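Local coordinates for protein Alp7A (Bacillus subtilis, PDB 5EC0) that binds ADP as a bacterial actin-like protein and probably polymerises into filaments that help to segregate a plasmid, at residues M6-G11 against E123-M128; M14-I19 against L364-L369; R146-F151 against E173-R178. One frame throughout, in Å; residues are numbered along the deposited sequence.

Interaction 1. Residues M6-G11 against E123-M128; sequences MNVDFG and EYFQTM
Q126 lies beside N7 on a neighbouring parallel strand, side chains pointing the same way. From CB, 3.1 Å from N7 OD1, the extended Q126 chain passes that oxygen with CG at 4.0 Å and CD at 3.9 Å. At its tip NE2 gives OD1 a hydrogen bond of 2.8 Å that stays in the Q126 amide plane but arrives from above the N7 carbonyl plane, the amides turned 42° apart. NE2 has a second, weak bond to L369 O, OE1 is taken by R178 NE, and N7 ND2 goes to E370 and S373, fixing both amides in rotation. The backbones pair through M6 N to Y124 O, Q126 N to M6 O and V8 N to Q126 O. On the other face F125 lies beside M6, whose SD is at the ring edge (Met-aromatic, 5.4 Å to the centroid); V8 CG2 touches F125 CE2 at 3.7 Å. T127 OG1 donates to V8 O (2.9 Å) from above its carbonyl plane. Water 1 bridges F10 N and M128 O; M128 CE rests on D9 CG at 3.4 Å. Strand 2-10 runs between strands 14-19 and 119-129 of the actin-like sheet, with helix 95-112 over M6 and helix 364-386 over Q126.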
# COMPACT_ATOMS: atom_id res chain seq x y z
N MET A 6 -9.27 11.17 -4.28
CA MET A 6 -8.87 9.80 -4.52
C MET A 6 -7.38 9.61 -4.23
O MET A 6 -6.53 10.24 -4.85
CB MET A 6 -9.18 9.36 -5.95
CG MET A 6 -8.67 7.97 -6.25
SD MET A 6 -9.34 7.38 -7.79
CE MET A 6 -8.67 5.71 -7.85
N ASN A 7 -7.11 8.73 -3.27
CA ASN A 7 -5.78 8.46 -2.77
C ASN A 7 -5.37 7.02 -3.03
O ASN A 7 -6.10 6.10 -2.70
CB ASN A 7 -5.73 8.77 -1.27
CG ASN A 7 -5.98 10.24 -0.98
OD1 ASN A 7 -5.32 11.13 -1.54
ND2 ASN A 7 -6.94 10.51 -0.12
N VAL A 8 -4.20 6.83 -3.62
CA VAL A 8 -3.82 5.50 -4.10
C VAL A 8 -2.44 5.13 -3.58
O VAL A 8 -1.51 5.94 -3.66
CB VAL A 8 -3.83 5.43 -5.65
CG1 VAL A 8 -3.24 4.16 -6.14
CG2 VAL A 8 -5.25 5.60 -6.18
N ASP A 9 -2.35 3.93 -3.01
CA ASP A 9 -1.10 3.29 -2.63
C ASP A 9 -0.86 2.16 -3.64
O ASP A 9 -1.54 1.13 -3.58
CB ASP A 9 -1.19 2.74 -1.20
CG ASP A 9 0.15 2.21 -0.66
OD1 ASP A 9 1.04 1.83 -1.46
OD2 ASP A 9 0.30 2.17 0.58
N PHE A 10 0.05 2.36 -4.59
CA PHE A 10 0.41 1.27 -5.50
C PHE A 10 1.43 0.35 -4.82
O PHE A 10 2.63 0.45 -5.06
CB PHE A 10 1.00 1.80 -6.82
CG PHE A 10 0.03 2.60 -7.64
CD1 PHE A 10 -1.02 1.97 -8.29
CD2 PHE A 10 0.20 3.97 -7.80
CE1 PHE A 10 -1.91 2.70 -9.07
CE2 PHE A 10 -0.68 4.70 -8.57
CZ PHE A 10 -1.74 4.07 -9.21
N GLY A 11 0.96 -0.53 -3.94
CA GLY A 11 1.86 -1.43 -3.25
C GLY A 11 2.39 -2.52 -4.15
O GLY A 11 1.94 -2.67 -5.29
N GLU A 123 -11.61 15.46 -8.53
CA GLU A 123 -11.09 16.80 -8.24
C GLU A 123 -9.63 16.74 -7.84
O GLU A 123 -8.82 17.55 -8.29
CB GLU A 123 -11.90 17.47 -7.14
CG GLU A 123 -13.35 17.69 -7.51
CD GLU A 123 -14.11 18.49 -6.47
OE1 GLU A 123 -13.47 19.28 -5.74
OE2 GLU A 123 -15.34 18.34 -6.39
N TYR A 124 -9.29 15.75 -7.01
CA TYR A 124 -7.96 15.66 -6.44
C TYR A 124 -7.51 14.20 -6.34
O TYR A 124 -8.03 13.43 -5.54
CB TYR A 124 -7.94 16.32 -5.06
CG TYR A 124 -6.55 16.57 -4.53
CD1 TYR A 124 -5.70 17.47 -5.17
CD2 TYR A 124 -6.09 15.94 -3.37
CE1 TYR A 124 -4.41 17.73 -4.69
CE2 TYR A 124 -4.80 16.19 -2.88
CZ TYR A 124 -3.97 17.08 -3.54
OH TYR A 124 -2.71 17.33 -3.07
N PHE A 125 -6.56 13.83 -7.20
CA PHE A 125 -5.96 12.50 -7.20
C PHE A 125 -4.62 12.59 -6.50
O PHE A 125 -3.85 13.53 -6.74
CB PHE A 125 -5.79 11.95 -8.63
CG PHE A 125 -5.07 10.61 -8.71
CD1 PHE A 125 -3.69 10.54 -8.79
CD2 PHE A 125 -5.80 9.42 -8.73
CE1 PHE A 125 -3.04 9.32 -8.87
CE2 PHE A 125 -5.16 8.19 -8.81
CZ PHE A 125 -3.79 8.14 -8.88
N GLN A 126 -4.33 11.61 -5.66
CA GLN A 126 -3.07 11.61 -4.96
C GLN A 126 -2.53 10.19 -4.86
O GLN A 126 -3.26 9.23 -4.56
CB GLN A 126 -3.27 12.24 -3.57
CG GLN A 126 -2.06 12.89 -3.00
CD GLN A 126 -2.32 13.56 -1.66
OE1 GLN A 126 -1.59 14.46 -1.27
NE2 GLN A 126 -3.36 13.11 -0.94
N THR A 127 -1.25 10.06 -5.16
CA THR A 127 -0.54 8.81 -4.95
C THR A 127 0.85 9.14 -4.39
O THR A 127 1.05 10.22 -3.80
CB THR A 127 -0.49 7.94 -6.25
OG1 THR A 127 0.08 6.66 -5.95
CG2 THR A 127 0.31 8.62 -7.39
N MET A 128 1.80 8.23 -4.54
CA MET A 128 3.13 8.44 -3.96
C MET A 128 4.13 7.52 -4.65
O MET A 128 3.74 6.64 -5.41
CB MET A 128 3.11 8.20 -2.44
CG MET A 128 2.23 7.03 -2.02
SD MET A 128 1.95 6.82 -0.25
CE MET A 128 0.68 5.57 -0.30
O HOH W 1 2.29 4.21 -4.10

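Interaction 2. Residues M14-I19 against L364-L369; sequences MYMNLI and LNLYGL
L366 holds CG anti to its backbone N (chi1 -175°), which carries both its methyls out from helix 364-386 to the strand, while L18 sets CG opposite its carbonyl carbon (chi1 -67°) and extends CD1 toward the L366 branch point. The two leucines interlock at a slant: L18 CD1 lies 3.8 Å from L366 CG, and L18 CG is 3.9 Å from L366 CD2. The same CD2 also reaches back along the strand to M16 CB at 3.9 Å, while L366 CD1 comes near the backbone N of L18. The L366 branch therefore sits between M16 and L18, two residues apart on the same face of strand 14-19. With an alanine here, a gap would probably open beside M16 and L18, taking from L18 CG and CD1 their contact with the leucine branch. In this actin-like fold the strand belongs to an N-terminal hairpin of the nucleotide-binding domain, and the helix lies over the strand and runs roughly along it, 29° between the segment directions. Y367 starts away from the strand, yet its ring end swings back, and CD1 meets L18 CD1 at 4.1 Å. The Y367 ring also packs edge-to-face with F192.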
# COMPACT_ATOMS: atom_id res chain seq x y z
N MET A 14 -0.52 -5.29 -2.64
CA MET A 14 -1.88 -4.82 -2.87
C MET A 14 -1.86 -3.39 -3.40
O MET A 14 -1.12 -2.55 -2.91
CB MET A 14 -2.71 -4.88 -1.58
CG MET A 14 -2.91 -6.28 -0.97
SD MET A 14 -3.85 -7.46 -1.98
CE MET A 14 -5.48 -6.76 -1.93
N TYR A 15 -2.68 -3.14 -4.41
CA TYR A 15 -3.18 -1.82 -4.75
C TYR A 15 -4.24 -1.45 -3.71
O TYR A 15 -5.14 -2.24 -3.47
CB TYR A 15 -3.78 -1.83 -6.17
CG TYR A 15 -4.61 -0.62 -6.53
CD1 TYR A 15 -5.94 -0.52 -6.14
CD2 TYR A 15 -4.06 0.41 -7.27
CE1 TYR A 15 -6.70 0.59 -6.46
CE2 TYR A 15 -4.82 1.53 -7.62
CZ TYR A 15 -6.14 1.61 -7.20
OH TYR A 15 -6.88 2.71 -7.53
N MET A 16 -4.12 -0.28 -3.09
CA MET A 16 -5.11 0.14 -2.09
C MET A 16 -5.49 1.57 -2.37
O MET A 16 -4.63 2.37 -2.78
CB MET A 16 -4.57 -0.01 -0.66
CG MET A 16 -3.76 -1.29 -0.41
SD MET A 16 -3.18 -1.37 1.28
CE MET A 16 -2.23 0.13 1.34
N ASN A 17 -6.75 1.91 -2.15
CA ASN A 17 -7.07 3.28 -2.48
C ASN A 17 -8.22 3.74 -1.57
O ASN A 17 -9.06 2.94 -1.14
CB ASN A 17 -7.44 3.37 -3.98
CG ASN A 17 -8.76 2.70 -4.30
OD1 ASN A 17 -9.82 3.18 -3.90
ND2 ASN A 17 -8.67 1.45 -4.67
N LEU A 18 -8.29 5.03 -1.30
CA LEU A 18 -9.48 5.57 -0.67
C LEU A 18 -10.17 6.53 -1.63
O LEU A 18 -9.56 7.47 -2.15
CB LEU A 18 -9.13 6.30 0.63
CG LEU A 18 -8.61 5.56 1.86
CD1 LEU A 18 -7.89 6.54 2.80
CD2 LEU A 18 -9.78 4.92 2.56
N ILE A 19 -11.45 6.28 -1.88
CA ILE A 19 -12.22 7.12 -2.78
C ILE A 19 -13.35 7.74 -2.00
O ILE A 19 -14.25 7.03 -1.57
CB ILE A 19 -12.77 6.33 -3.97
CG1 ILE A 19 -11.61 5.63 -4.70
CG2 ILE A 19 -13.50 7.25 -4.90
CD1 ILE A 19 -12.06 4.65 -5.76
N LEU A 364 -1.02 2.94 6.90
CA LEU A 364 -0.54 4.25 7.38
C LEU A 364 -0.16 5.22 6.23
O LEU A 364 -0.52 6.40 6.27
CB LEU A 364 0.67 4.06 8.32
CG LEU A 364 0.86 5.17 9.35
CD1 LEU A 364 -0.32 5.19 10.33
CD2 LEU A 364 2.19 5.04 10.11
N ASN A 365 0.56 4.72 5.22
CA ASN A 365 0.90 5.56 4.06
C ASN A 365 -0.38 6.15 3.41
O ASN A 365 -0.49 7.37 3.21
CB ASN A 365 1.70 4.77 3.02
CG ASN A 365 3.20 4.68 3.36
OD1 ASN A 365 3.80 5.63 3.86
ND2 ASN A 365 3.79 3.52 3.11
N LEU A 366 -1.33 5.26 3.09
CA LEU A 366 -2.62 5.65 2.52
C LEU A 366 -3.34 6.70 3.37
O LEU A 366 -3.89 7.68 2.85
CB LEU A 366 -3.52 4.43 2.37
CG LEU A 366 -4.87 4.59 1.68
CD1 LEU A 366 -4.70 5.34 0.40
CD2 LEU A 366 -5.49 3.20 1.42
N TYR A 367 -3.32 6.48 4.68
CA TYR A 367 -3.96 7.35 5.64
C TYR A 367 -3.28 8.71 5.68
O TYR A 367 -3.94 9.74 5.88
CB TYR A 367 -3.95 6.70 7.03
CG TYR A 367 -5.08 5.72 7.23
CD1 TYR A 367 -5.91 5.36 6.18
CD2 TYR A 367 -5.34 5.17 8.49
CE1 TYR A 367 -6.96 4.47 6.36
CE2 TYR A 367 -6.39 4.30 8.69
CZ TYR A 367 -7.19 3.95 7.62
OH TYR A 367 -8.24 3.07 7.80
N GLY A 368 -1.97 8.71 5.48
CA GLY A 368 -1.21 9.93 5.39
C GLY A 368 -1.63 10.72 4.16
O GLY A 368 -1.79 11.93 4.22
N LEU A 369 -1.83 10.02 3.04
CA LEU A 369 -2.39 10.68 1.87
C LEU A 369 -3.78 11.24 2.19
O LEU A 369 -4.10 12.35 1.80
CB LEU A 369 -2.49 9.73 0.68
CG LEU A 369 -1.20 9.27 -0.01
CD1 LEU A 369 -1.50 8.48 -1.29
CD2 LEU A 369 -0.25 10.47 -0.29

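Interaction 3. Residues R146-F151 against E173-R178; sequences RMASKF and EDAACR
A148 points its methyl straight at strand 166-179, between the side chains of A175 and C177, which both point back at the helix. A148 CB comes down on the backbone between them, 3.9 Å from A176 CA, and is 4.3 Å from the CB atoms of both A175 and C177. A176, in the middle, turns its own methyl the other way. The A175 methyl meets the A148 carbonyl, with CB 3.6 Å from O. M147 also starts toward the strand. Its CG stands anti to the backbone N (chi1 -177°) and lies 3.6 Å from C177 SG, while M147 CB is 3.7 Å from the same sulfur. The bend at chi2 (58°) then leads the thioether away from the strand, to the edge of the F151 ring, SD in its plane. F151 itself stacks on F125 and meets F101 edge-to-face, joining the chain around F151 to strand 119-129. Small residues on both sides let the backbones come as close as 5.0 Å between A148 CA and A176 CA. Helix 140-149 has a polar tie to the strand, Q144 NE2 to C177 O, but no hydrogen bond joins 146-151 to 173-178, which implies that close fit holds these segments.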
# COMPACT_ATOMS: atom_id res chain seq x y z
N ARG A 146 6.42 13.90 -12.58
CA ARG A 146 6.11 13.02 -13.71
C ARG A 146 5.09 11.95 -13.29
O ARG A 146 4.20 11.60 -14.06
CB ARG A 146 7.39 12.38 -14.27
CG ARG A 146 8.32 13.37 -15.00
CD ARG A 146 9.46 12.68 -15.77
NE ARG A 146 10.50 12.18 -14.87
CZ ARG A 146 11.54 12.90 -14.46
NH1 ARG A 146 11.69 14.16 -14.85
NH2 ARG A 146 12.43 12.35 -13.64
N MET A 147 5.20 11.45 -12.07
CA MET A 147 4.24 10.44 -11.61
C MET A 147 2.83 11.02 -11.59
O MET A 147 1.89 10.41 -12.11
CB MET A 147 4.60 9.90 -10.23
CG MET A 147 3.68 8.78 -9.74
SD MET A 147 3.63 7.35 -10.86
CE MET A 147 2.79 6.15 -9.79
N ALA A 148 2.70 12.22 -11.01
CA ALA A 148 1.42 12.92 -10.95
C ALA A 148 0.86 13.20 -12.35
O ALA A 148 -0.34 13.09 -12.58
CB ALA A 148 1.56 14.24 -10.16
N SER A 149 1.73 13.58 -13.27
CA SER A 149 1.31 13.89 -14.63
C SER A 149 0.71 12.69 -15.36
O SER A 149 -0.06 12.85 -16.30
CB SER A 149 2.49 14.43 -15.44
OG SER A 149 2.94 15.65 -14.87
N LYS A 150 1.09 11.50 -14.92
CA LYS A 150 0.61 10.27 -15.53
C LYS A 150 -0.90 10.13 -15.34
O LYS A 150 -1.57 9.44 -16.10
CB LYS A 150 1.33 9.07 -14.93
CG LYS A 150 1.84 8.08 -15.95
CD LYS A 150 2.22 6.77 -15.28
CE LYS A 150 2.22 5.62 -16.28
NZ LYS A 150 2.20 4.33 -15.55
N PHE A 151 -1.42 10.79 -14.32
CA PHE A 151 -2.81 10.59 -13.96
C PHE A 151 -3.66 11.83 -14.26
O PHE A 151 -4.85 11.69 -14.56
CB PHE A 151 -2.89 10.18 -12.49
CG PHE A 151 -2.22 8.87 -12.22
CD1 PHE A 151 -0.88 8.82 -11.86
CD2 PHE A 151 -2.92 7.68 -12.38
CE1 PHE A 151 -0.25 7.61 -11.64
CE2 PHE A 151 -2.30 6.46 -12.18
CZ PHE A 151 -0.96 6.43 -11.81
N GLU A 173 -8.82 16.33 -12.48
CA GLU A 173 -8.65 17.77 -12.52
C GLU A 173 -7.31 18.21 -11.95
O GLU A 173 -6.63 19.07 -12.52
CB GLU A 173 -9.78 18.46 -11.75
CG GLU A 173 -11.19 18.06 -12.22
CD GLU A 173 -12.28 18.91 -11.58
OE1 GLU A 173 -11.98 19.69 -10.65
OE2 GLU A 173 -13.44 18.81 -12.03
N ASP A 174 -6.93 17.63 -10.82
CA ASP A 174 -5.69 17.98 -10.15
C ASP A 174 -5.05 16.72 -9.58
O ASP A 174 -5.74 15.84 -9.08
CB ASP A 174 -5.95 19.00 -9.04
CG ASP A 174 -4.69 19.66 -8.55
OD1 ASP A 174 -3.67 19.60 -9.28
OD2 ASP A 174 -4.73 20.23 -7.44
N ALA A 175 -3.72 16.63 -9.64
CA ALA A 175 -3.03 15.44 -9.16
C ALA A 175 -1.72 15.78 -8.44
O ALA A 175 -1.08 16.76 -8.76
CB ALA A 175 -2.76 14.49 -10.34
N ALA A 176 -1.35 14.97 -7.45
CA ALA A 176 -0.08 15.16 -6.75
C ALA A 176 0.52 13.81 -6.34
O ALA A 176 -0.19 12.81 -6.18
CB ALA A 176 -0.26 16.07 -5.52
N CYS A 177 1.84 13.79 -6.18
CA CYS A 177 2.55 12.57 -5.81
C CYS A 177 3.47 12.85 -4.62
O CYS A 177 4.32 13.73 -4.70
CB CYS A 177 3.35 12.04 -6.99
SG CYS A 177 4.21 10.52 -6.60
N ARG A 178 3.26 12.12 -3.52
CA ARG A 178 4.04 12.29 -2.30
C ARG A 178 5.14 11.24 -2.20
O ARG A 178 5.37 10.50 -3.15
CB ARG A 178 3.12 12.21 -1.07
CG ARG A 178 1.90 13.10 -1.13
CD ARG A 178 2.22 14.59 -1.38
NE ARG A 178 0.96 15.32 -1.46
CZ ARG A 178 0.81 16.62 -1.27
NH1 ARG A 178 1.86 17.39 -1.01
NH2 ARG A 178 -0.39 17.16 -1.35

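Overall arrangement
All three contacts reach one mixed sheet of the actin-like domain. Interactions 1 and 2, with centres 7 Å apart, share the hairpin of strands 2-10 and 14-19, where D9 N lies 2.8 Å from M16 O and N7 O 2.8 Å from L18 N. Interactions 1 and 3, 8 Å apart between centres, meet where strand 119-129 pairs with strand 166-179: F125 N lies 2.9 Å from D174 O. R178 CG also packs on L369 CD2, which ties 173-178 to 364-369. Interaction 1 comes nearest the nucleotide: G11 touches ADP, and the D9 side chain is about 4 Å from magnesium. The side chains of M16 and M147 are about 6 and 13 Å from ADP.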